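Local coordinates for polyphosphate kinase (Porphyromonas gingivalis, PDB 2O8R), which probably catalyses the reversible transfer of the terminal phosphate of ATP onto a growing chain of inorganic polyphosphate, using magnesium, at residues 88-91 against 92-96; 18-21 against 22-26; 47-50 against 51-54; 99-102 against 103-107; 269-272 against 273-277. The protein carries 3 engineered substitutions. One frame throughout, in Å; residues are numbered along the deposited sequence.

Contact 1 (88-91 against 92-96); sequences RETV and IRQDE
Q94 lies against T90 one turn back along helix 83-112, the classic i to i+4 neighbourhood of an alpha-helix. Along the glutamine, CB rests near the carbonyl oxygens of T90 and V91. CG comes closer to the first of these, 3.3 Å from T90 O, because it stands anti to its own carbonyl carbon (chi1 -66°) and so leans back toward the preceding turn. The amide carbon CD then passes T90 CG2 at 3.9 Å, and both OE1 and NE2 remain about that near to the same methyl. From there the chain runs on to helix 13-29, where NE2 is hydrogen-bonded to L18 O and to E22 OE2, which holds the buried amide at its tip.

The backbone below is regular: Q94 N is hydrogen-bonded to T90 O, and D95 N binds V91 O at 2.8 Å. V91 packs on L49 and Y53 of helix 35-63. R88 and I92, also four apart, meet on the side facing strand 294-297. R88 NH2 is hydrogen-bonded to A294 O, while the R88 chain passes I92, its CG 3.8 Å from I92 CD1.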
# COMPACT_ATOMS: atom_id res chain seq x y z
N ARG A 88 -14.51 -29.50 -12.59
CA ARG A 88 -13.72 -29.35 -13.80
C ARG A 88 -14.59 -29.28 -15.05
O ARG A 88 -14.37 -28.44 -15.92
CB ARG A 88 -12.74 -30.52 -13.91
CG ARG A 88 -12.02 -30.59 -15.22
CD ARG A 88 -11.13 -31.81 -15.33
NE ARG A 88 -10.40 -31.77 -16.59
CZ ARG A 88 -9.17 -31.29 -16.72
NH1 ARG A 88 -8.51 -30.84 -15.66
NH2 ARG A 88 -8.59 -31.27 -17.91
N GLU A 89 -15.59 -30.14 -15.11
CA GLU A 89 -16.49 -30.18 -16.25
C GLU A 89 -17.22 -28.87 -16.36
O GLU A 89 -17.31 -28.30 -17.45
CB GLU A 89 -17.47 -31.34 -16.13
CG GLU A 89 -16.88 -32.68 -16.56
CD GLU A 89 -17.90 -33.80 -16.61
OE1 GLU A 89 -19.11 -33.53 -16.46
OE2 GLU A 89 -17.48 -34.96 -16.80
N THR A 90 -17.70 -28.37 -15.23
CA THR A 90 -18.43 -27.12 -15.19
C THR A 90 -17.54 -25.95 -15.56
O THR A 90 -17.93 -25.11 -16.37
CB THR A 90 -19.11 -26.90 -13.82
OG1 THR A 90 -20.32 -27.66 -13.79
CG2 THR A 90 -19.47 -25.43 -13.60
N VAL A 91 -16.33 -25.92 -15.00
CA VAL A 91 -15.40 -24.81 -15.24
C VAL A 91 -15.03 -24.74 -16.72
O VAL A 91 -15.06 -23.67 -17.31
CB VAL A 91 -14.14 -24.88 -14.36
CG1 VAL A 91 -13.18 -23.77 -14.74
CG2 VAL A 91 -14.52 -24.74 -12.90
N ILE A 92 -14.75 -25.89 -17.32
CA ILE A 92 -14.40 -25.94 -18.75
C ILE A 92 -15.51 -25.34 -19.60
O ILE A 92 -15.25 -24.63 -20.58
CB ILE A 92 -14.03 -27.37 -19.19
CG1 ILE A 92 -12.65 -27.75 -18.65
CG2 ILE A 92 -14.05 -27.50 -20.71
CD1 ILE A 92 -12.31 -29.22 -18.78
N ARG A 93 -16.75 -25.59 -19.20
CA ARG A 93 -17.92 -25.06 -19.89
C ARG A 93 -18.02 -23.54 -19.71
O ARG A 93 -18.24 -22.80 -20.68
CB ARG A 93 -19.19 -25.77 -19.41
CG ARG A 93 -20.42 -25.46 -20.25
CD ARG A 93 -21.72 -25.92 -19.61
NE ARG A 93 -21.87 -25.47 -18.22
CZ ARG A 93 -22.30 -24.26 -17.85
NH1 ARG A 93 -22.63 -23.34 -18.74
NH2 ARG A 93 -22.40 -23.97 -16.56
N GLN A 94 -17.82 -23.07 -18.48
CA GLN A 94 -17.93 -21.64 -18.17
C GLN A 94 -16.83 -20.86 -18.86
O GLN A 94 -17.04 -19.74 -19.34
CB GLN A 94 -17.85 -21.43 -16.66
CG GLN A 94 -19.04 -22.02 -15.94
CD GLN A 94 -19.08 -21.68 -14.47
OE1 GLN A 94 -18.04 -21.55 -13.81
NE2 GLN A 94 -20.29 -21.54 -13.94
N ASP A 95 -15.66 -21.48 -18.94
CA ASP A 95 -14.53 -20.93 -19.65
C ASP A 95 -14.88 -20.64 -21.10
O ASP A 95 -14.55 -19.57 -21.60
CB ASP A 95 -13.36 -21.90 -19.58
CG ASP A 95 -12.04 -21.23 -19.92
OD1 ASP A 95 -11.82 -20.08 -19.47
OD2 ASP A 95 -11.23 -21.86 -20.62
N GLU A 96 -15.55 -21.58 -21.75
CA GLU A 96 -15.94 -21.42 -23.15
C GLU A 96 -16.91 -20.27 -23.33
O GLU A 96 -16.79 -19.48 -24.29
CB GLU A 96 -16.56 -22.70 -23.67
CG GLU A 96 -15.59 -23.85 -23.84
CD GLU A 96 -16.22 -25.05 -24.51
OE1 GLU A 96 -17.37 -24.93 -25.00
OE2 GLU A 96 -15.57 -26.11 -24.54

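Contact 2 (18-21 against 22-26); sequences LSFN and ERVLM
V24 reaches back to F20: its CG2 methyl sits over one face of the phenyl ring, 4.3 Å from the centroid and displaced toward the rim, a CH-pi contact between neighbours four apart on helix 13-29. The same methyl also approaches N21 OD1, at 3.7 Å, so it borders both a ring and an amide oxygen.

Most of the polar groups here are accounted for. Four successive backbone bonds carry the helix across the junction: E22 N to L18 O, R23 N to S19 O, V24 N to F20 O and L25 N to N21 O. The last is 2.9 Å long and nearly straight at 170°. Most side-chain partners lie on other elements. S19 OG is bonded to L663 O and to R589 NH1, and S19 O accepts a second hydrogen bond from N665 ND2. N21 uses both ends of its amide, OD1 taking a bond from N48 ND2 and ND2 giving one to F45 O; the bond to N48, predicted to bind ATP, is consistent with N21 orienting that side chain. E22 OE2 forms a salt bridge with R93 NH2. R23 NH2 forms a salt bridge with E27 OE2, one turn on in the same helix, and a hydrogen bond to K655 O.

F20 itself touches R570, another predicted ATP-binding residue, and meets W17 edge-to-face. The helix is thus wedged in the protein: V24 and L25 pack on helix 35-63, L25 also on helix 83-112, while E22 and R23 lie against strand 665-667.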
# COMPACT_ATOMS: atom_id res chain seq x y z
N LEU A 18 -20.65 -22.69 -7.90
CA LEU A 18 -20.39 -22.53 -9.33
C LEU A 18 -21.56 -21.89 -10.05
O LEU A 18 -21.39 -21.14 -11.01
CB LEU A 18 -19.99 -23.87 -9.96
CG LEU A 18 -18.56 -24.30 -9.60
CD1 LEU A 18 -18.29 -25.77 -9.94
CD2 LEU A 18 -17.52 -23.39 -10.27
N SER A 19 -22.76 -22.15 -9.54
CA SER A 19 -23.98 -21.52 -10.03
C SER A 19 -23.93 -20.01 -9.84
O SER A 19 -24.35 -19.24 -10.71
CB SER A 19 -25.18 -22.11 -9.29
OG SER A 19 -26.39 -21.62 -9.82
N PHE A 20 -23.40 -19.59 -8.69
CA PHE A 20 -23.24 -18.19 -8.36
C PHE A 20 -22.26 -17.53 -9.32
O PHE A 20 -22.53 -16.45 -9.85
CB PHE A 20 -22.80 -18.05 -6.90
CG PHE A 20 -22.03 -16.80 -6.60
CD1 PHE A 20 -22.66 -15.56 -6.61
CD2 PHE A 20 -20.68 -16.88 -6.26
CE1 PHE A 20 -21.95 -14.40 -6.32
CE2 PHE A 20 -19.96 -15.73 -5.97
CZ PHE A 20 -20.59 -14.49 -6.00
N ASN A 21 -21.15 -18.19 -9.59
CA ASN A 21 -20.18 -17.60 -10.49
C ASN A 21 -20.66 -17.59 -11.93
O ASN A 21 -20.29 -16.70 -12.70
CB ASN A 21 -18.79 -18.21 -10.34
CG ASN A 21 -17.69 -17.15 -10.27
OD1 ASN A 21 -17.92 -16.03 -9.81
ND2 ASN A 21 -16.50 -17.51 -10.73
N GLU A 22 -21.53 -18.53 -12.28
CA GLU A 22 -22.26 -18.48 -13.56
C GLU A 22 -23.07 -17.17 -13.68
O GLU A 22 -23.05 -16.52 -14.72
CB GLU A 22 -23.18 -19.69 -13.70
CG GLU A 22 -24.16 -19.62 -14.86
CD GLU A 22 -23.89 -20.63 -15.98
OE1 GLU A 22 -24.77 -20.77 -16.86
OE2 GLU A 22 -22.82 -21.29 -15.98
N ARG A 23 -23.77 -16.79 -12.61
CA ARG A 23 -24.54 -15.56 -12.61
C ARG A 23 -23.66 -14.30 -12.72
O ARG A 23 -24.08 -13.28 -13.27
CB ARG A 23 -25.43 -15.51 -11.37
CG ARG A 23 -26.17 -14.20 -11.19
CD ARG A 23 -27.15 -13.95 -12.31
NE ARG A 23 -27.80 -12.65 -12.16
CZ ARG A 23 -27.45 -11.56 -12.84
NH1 ARG A 23 -26.46 -11.61 -13.71
NH2 ARG A 23 -28.10 -10.42 -12.64
N VAL A 24 -22.44 -14.38 -12.19
CA VAL A 24 -21.46 -13.30 -12.33
C VAL A 24 -21.04 -13.19 -13.80
O VAL A 24 -21.03 -12.11 -14.38
CB VAL A 24 -20.24 -13.50 -11.40
CG1 VAL A 24 -19.23 -12.38 -11.60
CG2 VAL A 24 -20.68 -13.53 -9.96
N LEU A 25 -20.72 -14.34 -14.39
CA LEU A 25 -20.43 -14.42 -15.82
C LEU A 25 -21.58 -13.87 -16.67
O LEU A 25 -21.34 -13.29 -17.72
CB LEU A 25 -20.12 -15.87 -16.23
CG LEU A 25 -19.52 -16.10 -17.62
CD1 LEU A 25 -18.52 -15.03 -17.97
CD2 LEU A 25 -18.86 -17.46 -17.68
N MSE A 26 -22.81 -14.05 -16.21
CA MSE A 26 -23.96 -13.53 -16.93
C MSE A 26 -24.03 -12.00 -16.96
O MSE A 26 -24.42 -11.43 -17.99
CB MSE A 26 -25.25 -14.11 -16.38
CG MSE A 26 -25.49 -15.51 -16.88
SE MSE A 26 -26.74 -16.50 -15.77
CE MSE A 26 -27.07 -17.98 -17.03

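Contact 3 (47-50 against 51-54); sequences SNLE and EFYT
The Y53 ring takes L49 O at its edge, close to the ring plane, with CD1 3.2 Å from that oxygen; R268 meets the same ring in a cation-pi contact. The F52 ring, by contrast, is approached by L49 CD1 at an oblique angle, 4.1 Å from CD2, and is stacked with W17 of helix 13-29. Both aromatics therefore lean on one leucine, at i+3 and i+4 along the alpha-helix 35-63.

L49 and Y53 run side by side and point the same way. The leucine's CG stands anti to its backbone N (chi1 -172°), which carries CD1 along the tyrosine to 3.7 Å from CE1. F52 also packs on I87 of helix 83-112. L49 O has two neighbours, since besides the ring edge it accepts the Y53 N hydrogen bond, and that donor stands 44° out of the carbonyl plane. F52 N to N48 O is straighter, with an N-H...O angle of 174°. N48 is predicted to bind ATP, so this turn probably borders the nucleotide site.

On another side of the helix the chemistry is ionic. E50 OE1 forms salt bridges with K233 and R268, tying the helix to the middle domain. Its other oxygen, OE2, is bonded to S235 OG and passes 3.6 Å from T54 CG2.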
# COMPACT_ATOMS: atom_id res chain seq x y z
N SER A 47 -11.42 -13.65 -10.63
CA SER A 47 -10.86 -13.60 -9.26
C SER A 47 -11.58 -14.53 -8.28
O SER A 47 -10.93 -15.11 -7.39
CB SER A 47 -10.82 -12.18 -8.69
OG SER A 47 -11.93 -11.42 -9.13
N ASN A 48 -12.89 -14.68 -8.44
CA ASN A 48 -13.67 -15.63 -7.64
C ASN A 48 -13.26 -17.06 -7.89
O ASN A 48 -13.16 -17.84 -6.96
CB ASN A 48 -15.17 -15.52 -7.94
CG ASN A 48 -15.73 -14.18 -7.58
OD1 ASN A 48 -15.10 -13.40 -6.85
ND2 ASN A 48 -16.91 -13.89 -8.10
N LEU A 49 -13.04 -17.41 -9.16
CA LEU A 49 -12.65 -18.76 -9.52
C LEU A 49 -11.21 -19.04 -9.09
O LEU A 49 -10.81 -20.19 -8.91
CB LEU A 49 -12.82 -18.97 -11.02
CG LEU A 49 -12.64 -20.39 -11.54
CD1 LEU A 49 -13.58 -21.33 -10.79
CD2 LEU A 49 -12.87 -20.47 -13.04
N GLU A 50 -10.44 -17.98 -8.90
CA GLU A 50 -9.09 -18.14 -8.40
C GLU A 50 -9.15 -18.53 -6.93
O GLU A 50 -8.44 -19.43 -6.50
CB GLU A 50 -8.30 -16.85 -8.61
CG GLU A 50 -6.85 -16.91 -8.16
CD GLU A 50 -6.00 -17.85 -8.99
OE1 GLU A 50 -6.05 -17.79 -10.24
OE2 GLU A 50 -5.25 -18.64 -8.38
N GLU A 51 -10.01 -17.85 -6.19
CA GLU A 51 -10.22 -18.09 -4.76
C GLU A 51 -10.78 -19.49 -4.51
O GLU A 51 -10.28 -20.22 -3.66
CB GLU A 51 -11.14 -17.01 -4.18
CG GLU A 51 -11.46 -17.13 -2.70
CD GLU A 51 -10.33 -16.65 -1.80
OE1 GLU A 51 -9.42 -15.94 -2.27
OE2 GLU A 51 -10.36 -17.00 -0.60
N PHE A 52 -11.82 -19.84 -5.27
CA PHE A 52 -12.41 -21.16 -5.27
C PHE A 52 -11.35 -22.23 -5.48
O PHE A 52 -11.31 -23.21 -4.75
CB PHE A 52 -13.44 -21.26 -6.38
CG PHE A 52 -14.26 -22.52 -6.36
CD1 PHE A 52 -15.28 -22.70 -5.43
CD2 PHE A 52 -14.05 -23.52 -7.32
CE1 PHE A 52 -16.07 -23.85 -5.45
CE2 PHE A 52 -14.83 -24.67 -7.34
CZ PHE A 52 -15.84 -24.84 -6.40
N TYR A 53 -10.50 -22.05 -6.48
CA TYR A 53 -9.45 -23.03 -6.71
C TYR A 53 -8.49 -23.15 -5.52
O TYR A 53 -8.24 -24.26 -5.06
CB TYR A 53 -8.72 -22.76 -8.04
CG TYR A 53 -9.27 -23.59 -9.18
CD1 TYR A 53 -10.40 -23.18 -9.89
CD2 TYR A 53 -8.67 -24.79 -9.54
CE1 TYR A 53 -10.91 -23.94 -10.94
CE2 TYR A 53 -9.18 -25.56 -10.59
CZ TYR A 53 -10.30 -25.12 -11.28
OH TYR A 53 -10.80 -25.87 -12.31
N THR A 54 -7.99 -22.03 -4.99
CA THR A 54 -6.94 -22.13 -3.97
C THR A 54 -7.38 -22.61 -2.59
O THR A 54 -6.55 -23.07 -1.81
CB THR A 54 -6.10 -20.83 -3.80
OG1 THR A 54 -6.79 -19.89 -2.97
CG2 THR A 54 -5.76 -20.21 -5.14

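Contact 4 (99-102 against 103-107); sequences YRIF and YDQIL
An aromatic cluster of Y99, F102 and Y103 projects from one side of helix 83-112. Y103 stands at its centre. F102 presents an edge to one face of Y103 in a T-shaped pair: the centroids are 5.2 Å apart, the planes are at 72°, and F102 CD2 lies 3.9 Å above the centre of the tyrosine ring. Y99 meets Y103 quite differently. The two rings point the same way and touch rim to rim, with planes only 22° apart and neither ring over the other; the closest atoms are Y99 CD1 and Y103 CE2. Y99 OH is hydrogen-bonded to Y300 O, and Y103 also packs on N299 and Y300.

Past this point the alpha-helix widens into a pi-type turn at 103-106. I101 O is bonded to I106 N at 2.9 Å, whereas its bond from Q105 N is weak. F102 O likewise skips to L107 N, five residues on, at 3.0 Å. That shift brings L107 over the phenylalanine: its CG stands 4.2 Å from the F102 centroid in a CH-pi contact, and CD1 touches F102 CE2. I106 crosses I101, CG1 of I106 3.9 Å from CG2 of I101. F102 and I106 face helix 35-63, I101 faces helix 13-29, and L107 joins F102 in covering L117 of strand 115-118.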
# COMPACT_ATOMS: atom_id res chain seq x y z
N TYR A 99 -14.92 -16.83 -23.00
CA TYR A 99 -14.22 -16.39 -24.20
C TYR A 99 -15.15 -15.95 -25.33
O TYR A 99 -14.82 -15.03 -26.08
CB TYR A 99 -13.22 -17.45 -24.64
CG TYR A 99 -11.94 -17.41 -23.83
CD1 TYR A 99 -10.88 -16.57 -24.19
CD2 TYR A 99 -11.78 -18.21 -22.71
CE1 TYR A 99 -9.70 -16.53 -23.45
CE2 TYR A 99 -10.60 -18.17 -21.96
CZ TYR A 99 -9.58 -17.34 -22.34
OH TYR A 99 -8.43 -17.33 -21.60
N ARG A 100 -16.31 -16.60 -25.43
CA ARG A 100 -17.36 -16.14 -26.33
C ARG A 100 -17.76 -14.71 -26.00
O ARG A 100 -17.80 -13.86 -26.88
CB ARG A 100 -18.56 -17.08 -26.29
CG ARG A 100 -18.57 -18.12 -27.40
CD ARG A 100 -19.85 -18.93 -27.41
NE ARG A 100 -19.83 -19.99 -26.42
CZ ARG A 100 -20.71 -20.14 -25.43
NH1 ARG A 100 -21.72 -19.30 -25.30
NH2 ARG A 100 -20.57 -21.15 -24.58
N ILE A 101 -18.03 -14.43 -24.73
CA ILE A 101 -18.36 -13.07 -24.31
C ILE A 101 -17.22 -12.12 -24.64
O ILE A 101 -17.45 -11.05 -25.20
CB ILE A 101 -18.71 -13.01 -22.81
CG1 ILE A 101 -19.93 -13.87 -22.54
CG2 ILE A 101 -19.06 -11.60 -22.40
CD1 ILE A 101 -20.16 -14.17 -21.11
N PHE A 102 -16.00 -12.53 -24.35
CA PHE A 102 -14.83 -11.67 -24.52
C PHE A 102 -14.55 -11.33 -25.98
O PHE A 102 -14.40 -10.16 -26.34
CB PHE A 102 -13.60 -12.30 -23.88
CG PHE A 102 -12.38 -11.43 -23.94
CD1 PHE A 102 -12.31 -10.24 -23.23
CD2 PHE A 102 -11.28 -11.81 -24.71
CE1 PHE A 102 -11.19 -9.44 -23.28
CE2 PHE A 102 -10.16 -11.00 -24.77
CZ PHE A 102 -10.11 -9.82 -24.05
N TYR A 103 -14.49 -12.35 -26.82
CA TYR A 103 -14.14 -12.17 -28.22
C TYR A 103 -15.31 -11.75 -29.09
O TYR A 103 -15.12 -11.02 -30.07
CB TYR A 103 -13.55 -13.45 -28.78
CG TYR A 103 -12.14 -13.74 -28.32
CD1 TYR A 103 -11.10 -12.91 -28.70
CD2 TYR A 103 -11.86 -14.84 -27.54
CE1 TYR A 103 -9.82 -13.17 -28.30
CE2 TYR A 103 -10.58 -15.10 -27.13
CZ TYR A 103 -9.56 -14.26 -27.52
OH TYR A 103 -8.26 -14.51 -27.12
N ASP A 104 -16.50 -12.23 -28.77
CA ASP A 104 -17.66 -11.98 -29.62
C ASP A 104 -18.44 -10.75 -29.23
O ASP A 104 -19.22 -10.23 -30.03
CB ASP A 104 -18.60 -13.19 -29.65
CG ASP A 104 -17.90 -14.45 -30.05
OD1 ASP A 104 -16.94 -14.35 -30.85
OD2 ASP A 104 -18.29 -15.54 -29.58
N GLN A 105 -18.25 -10.28 -28.01
CA GLN A 105 -19.06 -9.16 -27.55
C GLN A 105 -18.22 -8.02 -26.99
O GLN A 105 -18.28 -6.90 -27.50
CB GLN A 105 -20.10 -9.64 -26.55
CG GLN A 105 -21.21 -10.46 -27.17
CD GLN A 105 -22.23 -10.96 -26.16
OE1 GLN A 105 -21.98 -10.95 -24.95
NE2 GLN A 105 -23.39 -11.40 -26.65
N ILE A 106 -17.43 -8.30 -25.96
CA ILE A 106 -16.63 -7.25 -25.32
C ILE A 106 -15.70 -6.52 -26.30
O ILE A 106 -15.89 -5.32 -26.53
CB ILE A 106 -15.85 -7.78 -24.13
CG1 ILE A 106 -16.79 -8.52 -23.18
CG2 ILE A 106 -15.11 -6.63 -23.42
CD1 ILE A 106 -17.64 -7.63 -22.33
N LEU A 107 -14.74 -7.24 -26.88
CA LEU A 107 -13.80 -6.62 -27.85
C LEU A 107 -14.50 -5.87 -28.99
O LEU A 107 -14.13 -4.72 -29.27
CB LEU A 107 -12.77 -7.62 -28.40
CG LEU A 107 -11.82 -8.15 -27.33
CD1 LEU A 107 -10.72 -9.02 -27.91
CD2 LEU A 107 -11.26 -6.97 -26.60

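Contact 5 (269-272 against 273-277); sequences FMYD and GRMPD
D272 and M275 close a type I beta turn at the end of strand 268-272, where the middle-domain sheet hands over to helix 277-283. The closing bond runs from M275 N to D272 O, 2.9 Å long. D272 also works through its side chain. Its CG stands anti to the backbone N (chi1 151°), which directs OD1 along the turn toward R274 N. The hydrogen bond from R274 N to D272 OD1 is straight at 169° but weak, at 3.4 Å. This is the Asx-turn pattern, though with a weak bond, laid over the beta turn. The same oxygen takes another weak hydrogen bond from N299 ND2. The aliphatic part of R274 runs past the carboxylate, R274 CG 3.7 Å from D272 OD1, while the charged groups themselves do not touch.

Y271 and M275, the latter a selenomethionine, build the apolar side. The tyrosine is held within the sheet, with backbone hydrogen bonds to I295 and S297 and its side chain against I232 of strand 225-235; M275 spreads onto Y230, A165 and I283. P276 follows at the N-cap position of helix 277-283. M275 CB lies 3.7 Å from Y271 CD1. Farther out, the selenium sits 4.8 Å from the Y271 ring centroid in an oblique Met-aromatic contact, where M275 SE comes nearest to Y271 CD1, at 4.0 Å.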
# COMPACT_ATOMS: atom_id res chain seq x y z
N PHE A 269 -3.27 -25.91 -13.30
CA PHE A 269 -2.27 -25.49 -14.27
C PHE A 269 -2.95 -25.21 -15.60
O PHE A 269 -3.37 -26.13 -16.30
CB PHE A 269 -1.14 -26.51 -14.44
CG PHE A 269 -0.04 -26.05 -15.36
CD1 PHE A 269 1.04 -25.33 -14.87
CD2 PHE A 269 -0.10 -26.31 -16.73
CE1 PHE A 269 2.05 -24.90 -15.72
CE2 PHE A 269 0.89 -25.88 -17.58
CZ PHE A 269 1.97 -25.17 -17.08
N MSE A 270 -3.06 -23.94 -15.95
CA MSE A 270 -3.89 -23.50 -17.05
C MSE A 270 -3.00 -23.00 -18.18
O MSE A 270 -2.00 -22.33 -17.93
CB MSE A 270 -4.80 -22.39 -16.54
CG MSE A 270 -5.79 -21.82 -17.52
SE MSE A 270 -6.51 -20.25 -16.63
CE MSE A 270 -7.52 -19.41 -18.08
N TYR A 271 -3.35 -23.34 -19.41
CA TYR A 271 -2.50 -22.98 -20.55
C TYR A 271 -3.31 -22.79 -21.82
O TYR A 271 -4.39 -23.36 -21.97
CB TYR A 271 -1.41 -24.03 -20.78
CG TYR A 271 -1.95 -25.41 -21.07
CD1 TYR A 271 -2.13 -25.84 -22.38
CD2 TYR A 271 -2.27 -26.29 -20.04
CE1 TYR A 271 -2.62 -27.10 -22.65
CE2 TYR A 271 -2.76 -27.55 -20.30
CZ TYR A 271 -2.94 -27.95 -21.61
OH TYR A 271 -3.43 -29.21 -21.88
N ASP A 272 -2.75 -21.99 -22.73
CA ASP A 272 -3.33 -21.73 -24.03
C ASP A 272 -3.43 -23.02 -24.83
O ASP A 272 -2.43 -23.66 -25.14
CB ASP A 272 -2.48 -20.66 -24.74
CG ASP A 272 -2.51 -20.77 -26.25
OD1 ASP A 272 -3.59 -20.93 -26.85
OD2 ASP A 272 -1.41 -20.68 -26.84
N GLY A 273 -4.67 -23.40 -25.16
CA GLY A 273 -5.00 -24.70 -25.75
C GLY A 273 -4.29 -25.13 -27.02
O GLY A 273 -4.29 -26.31 -27.36
N ARG A 274 -3.69 -24.17 -27.73
CA ARG A 274 -2.88 -24.48 -28.91
C ARG A 274 -1.61 -25.23 -28.54
O ARG A 274 -0.88 -25.69 -29.42
CB ARG A 274 -2.50 -23.19 -29.66
CG ARG A 274 -3.65 -22.41 -30.26
CD ARG A 274 -3.24 -20.98 -30.61
NE ARG A 274 -2.81 -20.83 -32.00
CZ ARG A 274 -3.60 -20.42 -33.00
NH1 ARG A 274 -4.87 -20.13 -32.77
NH2 ARG A 274 -3.11 -20.31 -34.23
N MSE A 275 -1.34 -25.36 -27.24
CA MSE A 275 -0.09 -25.94 -26.76
C MSE A 275 -0.10 -27.45 -26.92
O MSE A 275 -1.02 -28.11 -26.43
CB MSE A 275 0.12 -25.61 -25.29
CG MSE A 275 1.56 -25.41 -24.90
SE MSE A 275 1.84 -25.39 -22.98
CE MSE A 275 3.40 -24.28 -22.85
N PRO A 276 0.91 -27.99 -27.62
CA PRO A 276 1.12 -29.44 -27.72
C PRO A 276 1.48 -30.05 -26.36
O PRO A 276 2.03 -29.36 -25.50
CB PRO A 276 2.32 -29.56 -28.67
CG PRO A 276 2.35 -28.26 -29.41
CD PRO A 276 1.90 -27.25 -28.41
N ASP A 277 1.15 -31.32 -26.16
CA ASP A 277 1.36 -31.97 -24.86
C ASP A 277 2.83 -32.25 -24.57
O ASP A 277 3.22 -32.36 -23.40
CB ASP A 277 0.54 -33.25 -24.73
CG ASP A 277 -0.91 -33.06 -25.13
OD1 ASP A 277 -1.16 -32.71 -26.30
OD2 ASP A 277 -1.80 -33.26 -24.27

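Overall arrangement
Contacts 1 to 4 are helical turns of the N-terminal domain, and contact 5 is a strand-ending turn in the middle domain. Contacts 1 and 4 share helix 83-112. Contact 2 is the most buried of the helical ones and touches the other three; contacts 1, 3 and 4 are partly buried. Its links to contacts 1 and 3 are both polar and apolar; contact 4 meets it by packing alone, through L25 CD1 and I101 CD1. Contacts 2 and 3 lie nearest the predicted ATP site. Contact 4, away from that site, relies on aromatic packing and a pi-type turn. Contact 5, though buried, is farthest from the chain centre and touches contact 4, M270 CE against Y99 OH.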